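Local coordinates for protein PsaG (Dunaliella salina, PDB 6SL5) that probably acts as a small membrane subunit of photosystem I, binding chlorophyll a and beta-carotene at the edge of the complex, at residues F22-R27 against K62-S67; V5-S10 against L76-G81. All blocks are in the same frame, centred on the assembly; numbering follows the deposited sequence.

Contact 1: F22-R27 against K62-S67. With CLA (chlorophyll a), chain B.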
ATOM      1  N   PHE H  22      45.868 -16.850  45.363  1.00  0.00           N
ATOM      2  CA  PHE H  22      45.238 -16.110  44.275  1.00  0.00           C
ATOM      3  C   PHE H  22      45.586 -14.636  44.273  1.00  0.00           C
ATOM      4  O   PHE H  22      45.019 -13.877  43.485  1.00  0.00           O
ATOM      5  CB  PHE H  22      43.725 -16.285  44.319  1.00  0.00           C
ATOM      6  CG  PHE H  22      43.285 -17.637  43.901  1.00  0.00           C
ATOM      7  CD1 PHE H  22      43.601 -18.110  42.638  1.00  0.00           C
ATOM      8  CD2 PHE H  22      42.589 -18.456  44.768  1.00  0.00           C
ATOM      9  CE1 PHE H  22      43.217 -19.362  42.239  1.00  0.00           C
ATOM     10  CE2 PHE H  22      42.215 -19.720  44.381  1.00  0.00           C
ATOM     11  CZ  PHE H  22      42.515 -20.165  43.110  1.00  0.00           C
ATOM     12  N   LEU H  23      46.495 -14.217  45.122  1.00  0.00           N
ATOM     13  CA  LEU H  23      46.874 -12.815  45.150  1.00  0.00           C
ATOM     14  C   LEU H  23      47.778 -12.438  43.969  1.00  0.00           C
ATOM     15  O   LEU H  23      47.434 -11.461  43.285  1.00  0.00           O
ATOM     16  CB  LEU H  23      47.499 -12.469  46.513  1.00  0.00           C
ATOM     17  CG  LEU H  23      47.591 -11.043  47.053  1.00  0.00           C
ATOM     18  CD1 LEU H  23      47.899 -11.082  48.533  1.00  0.00           C
ATOM     19  CD2 LEU H  23      48.684 -10.289  46.366  1.00  0.00           C
ATOM     20  N   PRO H  24      48.925 -13.107  43.693  1.00  0.00           N
ATOM     21  CA  PRO H  24      49.732 -12.655  42.545  1.00  0.00           C
ATOM     22  C   PRO H  24      49.035 -12.848  41.223  1.00  0.00           C
ATOM     23  O   PRO H  24      49.283 -12.075  40.295  1.00  0.00           O
ATOM     24  CB  PRO H  24      51.008 -13.502  42.646  1.00  0.00           C
ATOM     25  CG  PRO H  24      50.581 -14.707  43.308  1.00  0.00           C
ATOM     26  CD  PRO H  24      49.614 -14.250  44.337  1.00  0.00           C
ATOM     27  N   TYR H  25      48.138 -13.831  41.130  1.00  0.00           N
ATOM     28  CA  TYR H  25      47.387 -14.022  39.903  1.00  0.00           C
ATOM     29  C   TYR H  25      46.406 -12.878  39.702  1.00  0.00           C
ATOM     30  O   TYR H  25      46.236 -12.397  38.579  1.00  0.00           O
ATOM     31  CB  TYR H  25      46.662 -15.361  39.931  1.00  0.00           C
ATOM     32  CG  TYR H  25      45.753 -15.550  38.755  1.00  0.00           C
ATOM     33  CD1 TYR H  25      46.244 -15.480  37.463  1.00  0.00           C
ATOM     34  CD2 TYR H  25      44.403 -15.800  38.931  1.00  0.00           C
ATOM     35  CE1 TYR H  25      45.419 -15.655  36.389  1.00  0.00           C
ATOM     36  CE2 TYR H  25      43.576 -15.984  37.853  1.00  0.00           C
ATOM     37  CZ  TYR H  25      44.080 -15.896  36.586  1.00  0.00           C
ATOM     38  OH  TYR H  25      43.237 -16.072  35.517  1.00  0.00           O
ATOM     39  N   GLN H  26      45.786 -12.398  40.787  1.00  0.00           N
ATOM     40  CA  GLN H  26      44.855 -11.278  40.674  1.00  0.00           C
ATOM     41  C   GLN H  26      45.592  -9.995  40.333  1.00  0.00           C
ATOM     42  O   GLN H  26      45.128  -9.211  39.496  1.00  0.00           O
ATOM     43  CB  GLN H  26      44.076 -11.073  41.968  1.00  0.00           C
ATOM     44  CG  GLN H  26      42.942 -10.084  41.791  1.00  0.00           C
ATOM     45  CD  GLN H  26      42.571  -9.384  43.067  1.00  0.00           C
ATOM     46  OE1 GLN H  26      42.465 -10.008  44.120  1.00  0.00           O
ATOM     47  NE2 GLN H  26      42.377  -8.075  42.985  1.00  0.00           N
ATOM     48  N   ARG H  27      46.745  -9.766  40.973  1.00  0.00           N
ATOM     49  CA  ARG H  27      47.518  -8.562  40.693  1.00  0.00           C
ATOM     50  C   ARG H  27      48.081  -8.585  39.282  1.00  0.00           C
ATOM     51  O   ARG H  27      48.091  -7.556  38.605  1.00  0.00           O
ATOM     52  CB  ARG H  27      48.621  -8.398  41.726  1.00  0.00           C
ATOM     53  CG  ARG H  27      48.084  -8.239  43.127  1.00  0.00           C
ATOM     54  CD  ARG H  27      47.109  -7.075  43.231  1.00  0.00           C
ATOM     55  NE  ARG H  27      46.633  -6.904  44.600  1.00  0.00           N
ATOM     56  CZ  ARG H  27      45.615  -6.123  44.945  1.00  0.00           C
ATOM     57  NH1 ARG H  27      44.960  -5.443  44.019  1.00  0.00           N
ATOM     58  NH2 ARG H  27      45.248  -6.026  46.217  1.00  0.00           N
ATOM     59  N   LYS H  62      51.324  -4.907  54.337  1.00  0.00           N
ATOM     60  CA  LYS H  62      51.632  -6.341  54.576  1.00  0.00           C
ATOM     61  C   LYS H  62      52.875  -6.694  53.750  1.00  0.00           C
ATOM     62  O   LYS H  62      53.770  -5.833  53.640  1.00  0.00           O
ATOM     63  CB  LYS H  62      50.424  -7.197  54.178  1.00  0.00           C
ATOM     64  CG  LYS H  62      50.246  -8.521  54.909  1.00  0.00           C
ATOM     65  CD  LYS H  62      49.115  -9.339  54.324  1.00  0.00           C
ATOM     66  CE  LYS H  62      49.110  -9.329  52.811  1.00  0.00           C
ATOM     67  NZ  LYS H  62      47.784  -9.700  52.264  1.00  0.00           N
ATOM     68  N   SER H  63      52.948  -7.919  53.225  1.00  0.00           N
ATOM     69  CA  SER H  63      54.116  -8.342  52.408  1.00  0.00           C
ATOM     70  C   SER H  63      53.637  -9.061  51.142  1.00  0.00           C
ATOM     71  O   SER H  63      52.484  -9.541  51.134  1.00  0.00           O
ATOM     72  CB  SER H  63      55.061  -9.194  53.214  1.00  0.00           C
ATOM     73  OG  SER H  63      55.438  -8.531  54.411  1.00  0.00           O
ATOM     74  N   LYS H  64      54.477  -9.079  50.101  1.00  0.00           N
ATOM     75  CA  LYS H  64      54.151  -9.757  48.817  1.00  0.00           C
ATOM     76  C   LYS H  64      52.815  -9.241  48.265  1.00  0.00           C
ATOM     77  O   LYS H  64      51.974 -10.095  47.907  1.00  0.00           O
ATOM     78  CB  LYS H  64      54.137 -11.279  48.990  1.00  0.00           C
ATOM     79  CG  LYS H  64      54.130 -12.076  47.692  1.00  0.00           C
ATOM     80  CD  LYS H  64      53.614 -13.487  47.861  1.00  0.00           C
ATOM     81  CE  LYS H  64      52.134 -13.538  48.176  1.00  0.00           C
ATOM     82  NZ  LYS H  64      51.605 -14.922  48.117  1.00  0.00           N
ATOM     83  N   ASP H  65      52.633  -7.912  48.261  1.00  0.00           N
ATOM     84  CA  ASP H  65      51.431  -7.187  47.750  1.00  0.00           C
ATOM     85  C   ASP H  65      50.241  -7.359  48.705  1.00  0.00           C
ATOM     86  O   ASP H  65      49.565  -8.405  48.643  1.00  0.00           O
ATOM     87  CB  ASP H  65      51.144  -7.465  46.269  1.00  0.00           C
ATOM     88  CG  ASP H  65      50.080  -6.558  45.674  1.00  0.00           C
ATOM     89  OD1 ASP H  65      50.381  -5.881  44.673  1.00  0.00           O
ATOM     90  OD2 ASP H  65      48.955  -6.545  46.213  1.00  0.00           O
ATOM     91  N   PRO H  66      49.948  -6.362  49.567  1.00  0.00           N
ATOM     92  CA  PRO H  66      48.845  -6.436  50.532  1.00  0.00           C
ATOM     93  C   PRO H  66      47.492  -6.032  49.932  1.00  0.00           C
ATOM     94  O   PRO H  66      47.420  -5.813  48.735  1.00  0.00           O
ATOM     95  CB  PRO H  66      49.209  -5.374  51.583  1.00  0.00           C
ATOM     96  CG  PRO H  66      50.574  -4.856  51.176  1.00  0.00           C
ATOM     97  CD  PRO H  66      50.674  -5.104  49.687  1.00  0.00           C
ATOM     98  N   SER H  67      46.463  -5.934  50.782  1.00  0.00           N
ATOM     99  CA  SER H  67      45.134  -5.531  50.337  1.00  0.00           C
ATOM    100  C   SER H  67      44.388  -4.878  51.489  1.00  0.00           C
ATOM    101  O   SER H  67      44.101  -5.532  52.496  1.00  0.00           O
ATOM    102  CB  SER H  67      44.352  -6.721  49.783  1.00  0.00           C
ATOM    103  OG  SER H  67      44.474  -7.860  50.617  1.00  0.00           O
TER
HETATM  104 MG   CLA B1218      35.614 -10.971  37.384  1.00  0.00          MG
HETATM  105  CHA CLA B1218      38.664  -9.836  38.592  1.00  0.00           C
HETATM  106  CHB CLA B1218      37.216 -12.902  35.052  1.00  0.00           C
HETATM  107  CHC CLA B1218      32.667 -11.962  36.290  1.00  0.00           C
HETATM  108  CHD CLA B1218      33.988  -8.976  39.759  1.00  0.00           C
HETATM  109  NA  CLA B1218      37.718 -11.370  36.872  1.00  0.00           N
HETATM  110  C1A CLA B1218      38.791 -10.824  37.450  1.00  0.00           C
HETATM  111  C2A CLA B1218      40.049 -11.356  36.850  1.00  0.00           C
HETATM  112  C3A CLA B1218      39.552 -12.256  35.723  1.00  0.00           C
HETATM  113  C4A CLA B1218      38.081 -12.196  35.886  1.00  0.00           C
HETATM  114  CMA CLA B1218      40.064 -12.084  34.304  1.00  0.00           C
HETATM  115  CAA CLA B1218      40.475 -12.420  37.832  1.00  0.00           C
HETATM  116  CBA CLA B1218      41.619 -12.145  38.792  1.00  0.00           C
HETATM  117  CGA CLA B1218      41.600 -13.309  39.749  1.00  0.00           C
HETATM  118  O1A CLA B1218      41.829 -13.157  40.931  1.00  0.00           O
HETATM  119  O2A CLA B1218      41.329 -14.491  39.247  1.00  0.00           O
HETATM  120  NB  CLA B1218      35.036 -12.237  35.907  1.00  0.00           N
HETATM  121  C1B CLA B1218      35.820 -12.933  35.046  1.00  0.00           C
HETATM  122  C2B CLA B1218      35.011 -13.696  34.140  1.00  0.00           C
HETATM  123  C3B CLA B1218      33.728 -13.415  34.497  1.00  0.00           C
HETATM  124  C4B CLA B1218      33.761 -12.492  35.620  1.00  0.00           C
HETATM  125  CMB CLA B1218      35.502 -14.593  33.038  1.00  0.00           C
HETATM  126  CAB CLA B1218      32.482 -13.929  33.896  1.00  0.00           C
HETATM  127  CBB CLA B1218      32.108 -15.381  34.025  1.00  0.00           C
HETATM  128  NC  CLA B1218      33.645 -10.610  38.007  1.00  0.00           N
HETATM  129  C1C CLA B1218      32.580 -11.106  37.405  1.00  0.00           C
HETATM  130  C2C CLA B1218      31.320 -10.672  38.034  1.00  0.00           C
HETATM  131  C3C CLA B1218      31.713  -9.870  39.059  1.00  0.00           C
HETATM  132  C4C CLA B1218      33.167  -9.828  39.027  1.00  0.00           C
HETATM  133  CMC CLA B1218      29.921 -11.046  37.639  1.00  0.00           C
HETATM  134  CAC CLA B1218      30.791  -9.188  40.035  1.00  0.00           C
HETATM  135  CBC CLA B1218      30.809  -9.962  41.329  1.00  0.00           C
HETATM  136  ND  CLA B1218      36.092  -9.749  38.841  1.00  0.00           N
HETATM  137  C1D CLA B1218      35.392  -8.972  39.689  1.00  0.00           C
HETATM  138  C2D CLA B1218      36.253  -8.139  40.474  1.00  0.00           C
HETATM  139  C3D CLA B1218      37.535  -8.469  40.052  1.00  0.00           C
HETATM  140  C4D CLA B1218      37.421  -9.441  39.069  1.00  0.00           C
HETATM  141  CMD CLA B1218      35.913  -7.131  41.505  1.00  0.00           C
HETATM  142  CAD CLA B1218      38.933  -8.166  40.251  1.00  0.00           C
HETATM  143  OBD CLA B1218      39.373  -7.212  40.868  1.00  0.00           O
HETATM  144  CBD CLA B1218      39.721  -9.092  39.384  1.00  0.00           C
HETATM  145  CGD CLA B1218      40.622  -8.273  38.510  1.00  0.00           C
HETATM  146  O1D CLA B1218      41.707  -8.698  38.153  1.00  0.00           O
HETATM  147  O2D CLA B1218      40.258  -7.064  38.117  1.00  0.00           O
HETATM  148  CED CLA B1218      40.479  -6.792  36.745  1.00  0.00           C
HETATM  149  C1  CLA B1218      40.382 -15.443  39.805  1.00  0.00           C
HETATM  150  C2  CLA B1218      40.374 -15.942  41.225  1.00  0.00           C
HETATM  151  C3  CLA B1218      39.654 -17.027  41.528  1.00  0.00           C
HETATM  152  C4  CLA B1218      38.853 -17.758  40.480  1.00  0.00           C
HETATM  153  C5  CLA B1218      39.606 -17.538  42.945  1.00  0.00           C
HETATM  154  C6  CLA B1218      39.015 -18.942  43.043  1.00  0.00           C
HETATM  155  C7  CLA B1218      38.196 -19.078  44.311  1.00  0.00           C
HETATM  156  C8  CLA B1218      36.745 -19.312  43.924  1.00  0.00           C
HETATM  157  C9  CLA B1218      35.991 -17.993  43.788  1.00  0.00           C
HETATM  158  C10 CLA B1218      36.111 -20.207  44.971  1.00  0.00           C
HETATM  159  C11 CLA B1218      36.357 -21.681  44.712  1.00  0.00           C
HETATM  160  C12 CLA B1218      35.020 -22.406  44.738  1.00  0.00           C
HETATM  161  C13 CLA B1218      34.340 -22.323  43.381  1.00  0.00           C
HETATM  162  C14 CLA B1218      32.825 -22.323  43.532  1.00  0.00           C
HETATM  163  C15 CLA B1218      34.822 -23.476  42.504  1.00  0.00           C
HETATM  164  C16 CLA B1218      34.381 -24.827  43.050  1.00  0.00           C
HETATM  165  C17 CLA B1218      34.838 -25.960  42.135  1.00  0.00           C
HETATM  166  C18 CLA B1218      34.746 -27.314  42.836  1.00  0.00           C
HETATM  167  C19 CLA B1218      33.780 -28.266  42.142  1.00  0.00           C
HETATM  168  C20 CLA B1218      36.113 -27.967  43.000  1.00  0.00           C

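Contact 2: V5-S10 against L76-G81. With BCR (beta-carotene), chain C.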
ATOM      1  N   VAL H   5      30.342 -22.410  62.259  1.00  0.00           N
ATOM      2  CA  VAL H   5      31.478 -23.144  61.624  1.00  0.00           C
ATOM      3  C   VAL H   5      31.340 -23.166  60.096  1.00  0.00           C
ATOM      4  O   VAL H   5      32.342 -23.497  59.434  1.00  0.00           O
ATOM      5  CB  VAL H   5      31.629 -24.570  62.192  1.00  0.00           C
ATOM      6  CG1 VAL H   5      31.654 -24.571  63.712  1.00  0.00           C
ATOM      7  CG2 VAL H   5      30.551 -25.504  61.669  1.00  0.00           C
ATOM      8  N   ALA H   6      30.162 -22.847  59.547  1.00  0.00           N
ATOM      9  CA  ALA H   6      30.041 -22.882  58.089  1.00  0.00           C
ATOM     10  C   ALA H   6      30.344 -21.555  57.413  1.00  0.00           C
ATOM     11  O   ALA H   6      30.648 -21.530  56.224  1.00  0.00           O
ATOM     12  CB  ALA H   6      28.636 -23.315  57.687  1.00  0.00           C
ATOM     13  N   ILE H   7      30.147 -20.452  58.141  1.00  0.00           N
ATOM     14  CA  ILE H   7      30.403 -19.097  57.566  1.00  0.00           C
ATOM     15  C   ILE H   7      31.698 -18.562  58.179  1.00  0.00           C
ATOM     16  O   ILE H   7      32.227 -17.557  57.667  1.00  0.00           O
ATOM     17  CB  ILE H   7      29.219 -18.144  57.824  1.00  0.00           C
ATOM     18  CG1 ILE H   7      29.409 -16.802  57.112  1.00  0.00           C
ATOM     19  CG2 ILE H   7      28.993 -17.961  59.314  1.00  0.00           C
ATOM     20  CD1 ILE H   7      28.162 -15.951  57.068  1.00  0.00           C
ATOM     21  N   GLY H   8      32.161 -19.203  59.255  1.00  0.00           N
ATOM     22  CA  GLY H   8      33.419 -18.789  59.905  1.00  0.00           C
ATOM     23  C   GLY H   8      34.582 -19.491  59.231  1.00  0.00           C
ATOM     24  O   GLY H   8      35.583 -18.823  58.911  1.00  0.00           O
ATOM     25  N   GLY H   9      34.425 -20.800  59.006  1.00  0.00           N
ATOM     26  CA  GLY H   9      35.413 -21.612  58.314  1.00  0.00           C
ATOM     27  C   GLY H   9      35.457 -21.329  56.848  1.00  0.00           C
ATOM     28  O   GLY H   9      36.345 -21.776  56.118  1.00  0.00           O
ATOM     29  N   SER H  10      34.480 -20.571  56.427  1.00  0.00           N
ATOM     30  CA  SER H  10      34.317 -20.073  55.097  1.00  0.00           C
ATOM     31  C   SER H  10      35.113 -18.833  54.854  1.00  0.00           C
ATOM     32  O   SER H  10      35.779 -18.697  53.818  1.00  0.00           O
ATOM     33  CB  SER H  10      32.935 -19.596  54.916  1.00  0.00           C
ATOM     34  OG  SER H  10      32.993 -19.133  53.614  1.00  0.00           O
ATOM     35  N   LEU H  76      33.900 -11.395  51.091  1.00  0.00           N
ATOM     36  CA  LEU H  76      32.512 -11.616  50.749  1.00  0.00           C
ATOM     37  C   LEU H  76      32.302 -13.013  50.236  1.00  0.00           C
ATOM     38  O   LEU H  76      31.158 -13.423  50.048  1.00  0.00           O
ATOM     39  CB  LEU H  76      32.050 -10.620  49.700  1.00  0.00           C
ATOM     40  CG  LEU H  76      31.255  -9.407  50.129  1.00  0.00           C
ATOM     41  CD1 LEU H  76      29.937  -9.886  50.684  1.00  0.00           C
ATOM     42  CD2 LEU H  76      31.998  -8.562  51.133  1.00  0.00           C
ATOM     43  N   GLY H  77      33.399 -13.743  50.020  1.00  0.00           N
ATOM     44  CA  GLY H  77      33.320 -15.119  49.627  1.00  0.00           C
ATOM     45  C   GLY H  77      32.730 -15.937  50.748  1.00  0.00           C
ATOM     46  O   GLY H  77      32.163 -16.996  50.495  1.00  0.00           O
ATOM     47  N   HIS H  78      32.819 -15.370  51.945  1.00  0.00           N
ATOM     48  CA  HIS H  78      32.368 -15.984  53.217  1.00  0.00           C
ATOM     49  C   HIS H  78      30.852 -16.179  53.224  1.00  0.00           C
ATOM     50  O   HIS H  78      30.372 -17.095  53.918  1.00  0.00           O
ATOM     51  CB  HIS H  78      32.968 -15.121  54.337  1.00  0.00           C
ATOM     52  CG  HIS H  78      32.126 -14.300  55.254  1.00  0.00           C
ATOM     53  ND1 HIS H  78      32.131 -12.917  55.204  1.00  0.00           N
ATOM     54  CD2 HIS H  78      31.431 -14.629  56.363  1.00  0.00           C
ATOM     55  CE1 HIS H  78      31.400 -12.436  56.189  1.00  0.00           C
ATOM     56  NE2 HIS H  78      30.935 -13.471  56.898  1.00  0.00           N
ATOM     57  N   VAL H  79      30.139 -15.336  52.469  1.00  0.00           N
ATOM     58  CA  VAL H  79      28.729 -15.302  52.466  1.00  0.00           C
ATOM     59  C   VAL H  79      28.235 -15.556  51.065  1.00  0.00           C
ATOM     60  O   VAL H  79      27.124 -16.056  50.883  1.00  0.00           O
ATOM     61  CB  VAL H  79      28.257 -13.960  53.037  1.00  0.00           C
ATOM     62  CG1 VAL H  79      27.006 -14.087  53.468  1.00  0.00           C
ATOM     63  CG2 VAL H  79      28.868 -13.720  54.354  1.00  0.00           C
ATOM     64  N   PHE H  80      29.062 -15.306  50.075  1.00  0.00           N
ATOM     65  CA  PHE H  80      28.661 -15.606  48.728  1.00  0.00           C
ATOM     66  C   PHE H  80      28.808 -17.098  48.458  1.00  0.00           C
ATOM     67  O   PHE H  80      27.911 -17.722  47.883  1.00  0.00           O
ATOM     68  CB  PHE H  80      29.495 -14.769  47.767  1.00  0.00           C
ATOM     69  CG  PHE H  80      29.538 -15.315  46.408  1.00  0.00           C
ATOM     70  CD1 PHE H  80      30.672 -15.950  45.935  1.00  0.00           C
ATOM     71  CD2 PHE H  80      28.434 -15.212  45.596  1.00  0.00           C
ATOM     72  CE1 PHE H  80      30.698 -16.469  44.659  1.00  0.00           C
ATOM     73  CE2 PHE H  80      28.463 -15.715  44.318  1.00  0.00           C
ATOM     74  CZ  PHE H  80      29.586 -16.352  43.850  1.00  0.00           C
ATOM     75  N   GLY H  81      29.929 -17.693  48.876  1.00  0.00           N
ATOM     76  CA  GLY H  81      30.186 -19.090  48.633  1.00  0.00           C
ATOM     77  C   GLY H  81      29.855 -20.058  49.741  1.00  0.00           C
ATOM     78  O   GLY H  81      29.768 -21.260  49.482  1.00  0.00           O
TER
HETATM   79  C1  BCR C4001      47.084 -10.086  60.936  1.00  0.00           C
HETATM   80  C2  BCR C4001      47.832  -8.796  60.631  1.00  0.00           C
HETATM   81  C3  BCR C4001      47.586  -7.754  61.714  1.00  0.00           C
HETATM   82  C4  BCR C4001      46.096  -7.491  61.889  1.00  0.00           C
HETATM   83  C5  BCR C4001      45.271  -8.755  61.906  1.00  0.00           C
HETATM   84  C6  BCR C4001      45.621  -9.768  61.120  1.00  0.00           C
HETATM   85  C7  BCR C4001      44.610 -10.601  60.435  1.00  0.00           C
HETATM   86  C8  BCR C4001      43.486 -10.126  59.915  1.00  0.00           C
HETATM   87  C9  BCR C4001      42.470 -10.906  59.223  1.00  0.00           C
HETATM   88  C10 BCR C4001      41.344 -10.312  58.511  1.00  0.00           C
HETATM   89  C11 BCR C4001      39.922 -10.375  58.421  1.00  0.00           C
HETATM   90  C33 BCR C4001      44.078  -8.868  62.805  1.00  0.00           C
HETATM   91  C31 BCR C4001      47.602 -10.696  62.231  1.00  0.00           C
HETATM   92  C32 BCR C4001      47.225 -11.077  59.789  1.00  0.00           C
HETATM   93  C34 BCR C4001      42.583 -12.400  59.259  1.00  0.00           C
HETATM   94  C12 BCR C4001      38.720 -10.548  58.348  1.00  0.00           C
HETATM   95  C13 BCR C4001      37.619 -11.414  58.611  1.00  0.00           C
HETATM   96  C14 BCR C4001      36.350 -11.320  58.109  1.00  0.00           C
HETATM   97  C15 BCR C4001      35.743 -10.368  57.224  1.00  0.00           C
HETATM   98  C16 BCR C4001      34.723 -10.090  56.372  1.00  0.00           C
HETATM   99  C17 BCR C4001      34.576  -8.947  55.773  1.00  0.00           C
HETATM  100  C18 BCR C4001      33.452  -8.471  55.180  1.00  0.00           C
HETATM  101  C19 BCR C4001      32.195  -9.252  55.140  1.00  0.00           C
HETATM  102  C20 BCR C4001      30.946  -9.415  54.693  1.00  0.00           C
HETATM  103  C21 BCR C4001      29.638  -9.980  54.518  1.00  0.00           C
HETATM  104  C22 BCR C4001      28.610  -9.463  53.801  1.00  0.00           C
HETATM  105  C23 BCR C4001      27.307 -10.162  53.732  1.00  0.00           C
HETATM  106  C24 BCR C4001      26.547 -10.498  52.481  1.00  0.00           C
HETATM  107  C25 BCR C4001      25.243 -11.196  52.551  1.00  0.00           C
HETATM  108  C26 BCR C4001      24.540 -11.231  53.679  1.00  0.00           C
HETATM  109  C27 BCR C4001      24.007 -12.572  54.122  1.00  0.00           C
HETATM  110  C28 BCR C4001      23.248 -13.189  52.956  1.00  0.00           C
HETATM  111  C29 BCR C4001      24.149 -13.290  51.731  1.00  0.00           C
HETATM  112  C30 BCR C4001      24.678 -11.916  51.325  1.00  0.00           C
HETATM  113  C35 BCR C4001      37.893 -12.567  59.532  1.00  0.00           C
HETATM  114  C36 BCR C4001      33.478  -7.108  54.556  1.00  0.00           C
HETATM  115  C37 BCR C4001      28.782  -8.160  53.080  1.00  0.00           C
HETATM  116  C38 BCR C4001      24.248 -10.014  54.510  1.00  0.00           C
HETATM  117  C39 BCR C4001      23.545 -11.085  50.735  1.00  0.00           C
HETATM  118  C40 BCR C4001      25.794 -12.124  50.309  1.00  0.00           C

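Contact 1: F22-R27 against K62-S67
The guanidinium of Arg27 has CB of Ser67 at its edge, in its plane, 3.7 Å from NH2. OD2 of Asp65 and the carbonyl oxygen of Pro66 come at it obliquely. The Phe22 ring carries the phytol tail of a chlorophyll a on one face. Tail atom C5 sits over the ring centre, 3.5 Å above the plane.

Arg27 NE and Asp65 OD2 form a salt bridge of 2.8 Å. The two flat groups are turned 34° from each other, and the N-H...O angle is 119°. The hydrogen bond is therefore weak, and charge attraction probably does most of the holding. NH2 of Arg27 adds a second weak bond, 3.3 Å to Pro66 O. A bend at chi2 turns the Arg27 chain after CG, so that CD passes close to OD2 of Asp65 before NE makes its bond.

PsaG proteins are built on two membrane helices joined by a long connecting segment. Here the late part of that segment, 62-67, folds back on the start of helix 23-29, with Phe22 at the N-cap position. Leu23 is buried at this junction. Its CG is anti to the backbone N (chi1 -160°). That places CD2 against CB of Asp65, 3.7 Å away, and beside the carbonyl of Lys64. CD1 of Leu23 meets NZ of Lys62 tip to tip at 4.0 Å. Lys62 also lines the pocket of another chlorophyll a. Ser63 O takes a weak hydrogen bond from Arg19 on helix 3-20.

On the chlorophyll side, Gln26 puts CB and CG beside the ester carbonyl O1A. Tyr25 approaches the ester oxygen O2A obliquely with CD2 and CE2 of its ring. Pro24 and Tyr25 also pack on a neighbouring protein chain.

Contact 2: V5-S10 against L76-G81
Ile7 crosses Val79 at a slant, with its CD1 3.6 Å from CG2 of Val79. The same isoleucine runs past the imidazole of His78. Its CG1 lies at the ring edge beside CD2, but that pair is modelled too close to be trusted. The CG1 branch is anti to the backbone N (chi1 -174°) and its chain stays extended at chi2, which carries CD1 across to Val79.

CG2 of Val79 lies over the centre of one face of the His78 ring. At the edge, in the ring plane, is C19 of the beta-carotene polyene, and CE1 of His78 is 3.4 Å from C20. ND1 hydrogen-bonds to Ala75 O, which would help fix the rotation of the ring. Replacing His78 by alanine would remove the ring, and Ala75 O is likely to lose this partner, with a gap opening beside C19 and C20 of the carotene.

The contact joins helix 3-20, near the N terminus, to the short helix 77-80. This is consistent with the paired membrane helices of the PsaG family. One weak polar link crosses between them: Ser10 OG donates to His78 O at 3.3 Å. The Ser10 hydroxyl also lies close to CA of His78.

The carotene also runs along Val79 and Leu76. CG1 of Val79 packs on C27 and C29 of its end ring. Leu76 touches the carotene methyl C37 with both branches, CD1 being the nearer. Within the turn, Leu76 O accepts from both Val79 N and Phe80 N. A chlorophyll a touches both Ile7 and His78, and Phe83 of helix 83-86 packs on Ile7.

How the contacts relate
From the N terminus the chain enters helix 3-20, which gives contact 2 its first segment, 5-10. It then passes into helix 23-29, where 22-27 begins contact 1. A long, mostly irregular stretch follows and returns at 62-67, closing contact 1. The chain next runs through helix 70-73 to 76-81, which closes contact 2 against the first helix. Contact 1 is thus nested inside the larger loop of contact 2. The centres lie 21 Å apart, and the nearest atoms are about 11 Å apart, without touching. Contact 1 ties the connecting segment to helix 23-29. Contact 2 ties helix 3-20 to helix 77-80.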